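Local coordinates for protein transcriptional regulator (Thermus thermophilus, PDB 2H0A) that probably acts as a transcriptional repressor of the LacI family, related to CcpA, with a core folded like the periplasmic sugar-binding proteins, at residues A[213-218]-A[227-232]. Numbering follows the deposited sequence.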
ATOM      1  N   LEU A 213      18.242   3.897 -11.998  1.00 41.19           N
ATOM      2  CA  LEU A 213      18.999   3.783 -10.770  1.00 38.55           C
ATOM      3  C   LEU A 213      18.026   3.845  -9.609  1.00 37.82           C
ATOM      4  O   LEU A 213      17.410   4.882  -9.372  1.00 37.53           O
ATOM      5  CB  LEU A 213      19.999   4.930 -10.659  1.00 37.95           C
ATOM      6  CG  LEU A 213      20.872   4.947  -9.405  1.00 37.02           C
ATOM      7  CD1 LEU A 213      21.688   3.665  -9.316  1.00 38.40           C
ATOM      8  CD2 LEU A 213      21.796   6.152  -9.452  1.00 37.31           C
ATOM      9  N   GLY A 214      17.882   2.730  -8.900  1.00 37.31           N
ATOM     10  CA  GLY A 214      16.985   2.677  -7.760  1.00 36.36           C
ATOM     11  C   GLY A 214      17.695   2.996  -6.453  1.00 36.40           C
ATOM     12  O   GLY A 214      18.852   3.399  -6.443  1.00 34.71           O
ATOM     13  N   PHE A 215      16.986   2.819  -5.345  1.00 38.11           N
ATOM     14  CA  PHE A 215      17.512   3.069  -4.008  1.00 38.97           C
ATOM     15  C   PHE A 215      16.968   1.879  -3.221  1.00 39.58           C
ATOM     16  O   PHE A 215      15.919   1.363  -3.554  1.00 39.91           O
ATOM     17  CB  PHE A 215      17.110   4.465  -3.542  1.00 38.73           C
ATOM     18  CG  PHE A 215      17.963   5.001  -2.445  1.00 39.46           C
ATOM     19  CD1 PHE A 215      17.890   4.468  -1.162  1.00 39.68           C
ATOM     20  CD2 PHE A 215      18.861   6.036  -2.698  1.00 40.82           C
ATOM     21  CE1 PHE A 215      18.704   4.962  -0.141  1.00 40.09           C
ATOM     22  CE2 PHE A 215      19.682   6.537  -1.685  1.00 40.30           C
ATOM     23  CZ  PHE A 215      19.602   5.998  -0.404  1.00 38.59           C
ATOM     24  N   ASP A 216      17.701   1.461  -2.194  1.00 40.87           N
ATOM     25  CA  ASP A 216      17.355   0.328  -1.326  1.00 42.13           C
ATOM     26  C   ASP A 216      17.974  -1.053  -1.525  1.00 41.58           C
ATOM     27  O   ASP A 216      17.783  -1.943  -0.713  1.00 40.95           O
ATOM     28  CB  ASP A 216      15.911  -0.152  -1.532  1.00 44.13           C
ATOM     29  CG  ASP A 216      14.887   0.663  -0.745  1.00 47.29           C
ATOM     30  OD1 ASP A 216      15.244   1.384   0.217  1.00 49.57           O
ATOM     31  OD2 ASP A 216      13.691   0.562  -1.083  1.00 48.95           O
ATOM     32  N   GLY A 217      18.715  -1.236  -2.610  1.00 41.37           N
ATOM     33  CA  GLY A 217      19.357  -2.516  -2.829  1.00 42.05           C
ATOM     34  C   GLY A 217      18.617  -3.803  -2.488  1.00 43.85           C
ATOM     35  O   GLY A 217      19.215  -4.766  -1.994  1.00 45.28           O
ATOM     36  N   HIS A 218      17.301  -3.804  -2.669  1.00 43.50           N
ATOM     37  CA  HIS A 218      16.495  -4.979  -2.368  1.00 42.94           C
ATOM     38  C   HIS A 218      16.921  -6.229  -3.114  1.00 45.21           C
ATOM     39  O   HIS A 218      17.473  -6.153  -4.209  1.00 46.09           O
ATOM     40  CB  HIS A 218      15.019  -4.725  -2.672  1.00 40.35           C
ATOM     41  CG  HIS A 218      14.356  -3.807  -1.702  1.00 38.98           C
ATOM     42  ND1 HIS A 218      14.650  -3.810  -0.357  1.00 40.48           N
ATOM     43  CD2 HIS A 218      13.398  -2.869  -1.877  1.00 40.30           C
ATOM     44  CE1 HIS A 218      13.904  -2.910   0.257  1.00 40.01           C
ATOM     45  NE2 HIS A 218      13.135  -2.326  -0.643  1.00 40.95           N
ATOM     46  N   SER A 227      20.347  -1.347 -11.301  1.00 37.71           N
ATOM     47  CA  SER A 227      21.473  -0.759 -10.594  1.00 35.86           C
ATOM     48  C   SER A 227      20.788  -0.022  -9.461  1.00 33.98           C
ATOM     49  O   SER A 227      19.661   0.437  -9.622  1.00 33.77           O
ATOM     50  CB  SER A 227      22.231   0.249 -11.468  1.00 36.01           C
ATOM     51  OG  SER A 227      22.701  -0.345 -12.666  1.00 39.29           O
ATOM     52  N   THR A 228      21.444   0.109  -8.321  1.00 33.59           N
ATOM     53  CA  THR A 228      20.803   0.807  -7.221  1.00 33.89           C
ATOM     54  C   THR A 228      21.793   1.264  -6.164  1.00 32.98           C
ATOM     55  O   THR A 228      22.956   0.885  -6.188  1.00 34.17           O
ATOM     56  CB  THR A 228      19.714  -0.105  -6.568  1.00 34.46           C
ATOM     57  OG1 THR A 228      19.089   0.578  -5.476  1.00 37.06           O
ATOM     58  CG2 THR A 228      20.325  -1.402  -6.056  1.00 32.03           C
ATOM     59  N   ILE A 229      21.322   2.118  -5.268  1.00 32.85           N
ATOM     60  CA  ILE A 229      22.114   2.601  -4.144  1.00 33.74           C
ATOM     61  C   ILE A 229      21.643   1.653  -3.039  1.00 34.98           C
ATOM     62  O   ILE A 229      20.559   1.827  -2.473  1.00 33.58           O
ATOM     63  CB  ILE A 229      21.736   4.061  -3.751  1.00 33.15           C
ATOM     64  CG1 ILE A 229      21.963   5.001  -4.931  1.00 28.53           C
ATOM     65  CG2 ILE A 229      22.555   4.507  -2.545  1.00 31.44           C
ATOM     66  CD1 ILE A 229      23.398   5.061  -5.365  1.00 29.64           C
ATOM     67  N   ALA A 230      22.457   0.646  -2.745  1.00 36.56           N
ATOM     68  CA  ALA A 230      22.098  -0.362  -1.750  1.00 38.12           C
ATOM     69  C   ALA A 230      22.246  -0.007  -0.274  1.00 37.32           C
ATOM     70  O   ALA A 230      23.275   0.509   0.154  1.00 38.00           O
ATOM     71  CB  ALA A 230      22.861  -1.663  -2.042  1.00 38.69           C
ATOM     72  N   GLN A 231      21.194  -0.305   0.486  1.00 36.94           N
ATOM     73  CA  GLN A 231      21.155  -0.092   1.925  1.00 36.79           C
ATOM     74  C   GLN A 231      21.374  -1.442   2.611  1.00 36.61           C
ATOM     75  O   GLN A 231      20.853  -2.454   2.159  1.00 35.85           O
ATOM     76  CB  GLN A 231      19.793   0.410   2.378  1.00 38.81           C
ATOM     77  CG  GLN A 231      19.366   1.765   1.898  1.00 42.22           C
ATOM     78  CD  GLN A 231      18.122   2.229   2.641  1.00 44.52           C
ATOM     79  OE1 GLN A 231      18.180   2.539   3.834  1.00 45.19           O
ATOM     80  NE2 GLN A 231      16.988   2.255   1.948  1.00 44.52           N
ATOM     81  N   PRO A 232      22.158  -1.471   3.707  1.00 37.21           N
ATOM     82  CA  PRO A 232      22.430  -2.711   4.454  1.00 36.01           C
ATOM     83  C   PRO A 232      21.354  -2.866   5.519  1.00 35.71           C
ATOM     84  O   PRO A 232      21.640  -2.851   6.716  1.00 35.36           O
ATOM     85  CB  PRO A 232      23.798  -2.438   5.061  1.00 36.33           C
ATOM     86  CG  PRO A 232      23.713  -0.943   5.365  1.00 35.58           C
ATOM     87  CD  PRO A 232      23.063  -0.380   4.132  1.00 35.76           C
TER
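Thr228 OG1 is held by two groups. It is hydrogen-bonded to Asp189 OD1, outside the two segments, and it takes a weak hydrogen bond from Gly217 N at 3.4 Å. OG1 stands opposite the backbone N of its own residue (chi1 180°), which lays it against the Gly214 carbonyl. The methyl CG2 of Thr228 meets Gly217 CA. Gly217 has positive phi (39°), which favours glycine, and Ala230 CB meets its CA at 3.7 Å.

The strands 213-215 and 227-230 run parallel. Gly214 N donates to Ser227 O at 3.0 Å, and Ile229 N donates to Gly214 O. Asp216 N then reaches Ile229 O at 2.9 Å.

Phe215 and Ile229 lie on the same face of the sheet. Ile229 puts its CB over the Phe215 ring, 4.0 Å from the centroid, in a CH-pi contact. Its CG2 touches Phe215 CE2 at 3.6 Å. The Gln231 side chain crosses Phe215 at about a right angle, with NE2 at the ring edge, near its plane, and its amide turned 64° from the ring. The same NE2 makes a weak, bent bond to Asp216 OD1. Leu213 extends CD1 to Thr228 CA on the Phe215 face, where helix 99-109 covers Leu213 and Ile229.

Arg16 binds the carbonyl oxygens of both Asp216 and Gln231, so it joins the two chain segments just beyond the strands. Helix 220-224 connects the strands. The whole is a beta-alpha-beta unit in the mixed sheet of the periplasmic binding protein-like fold.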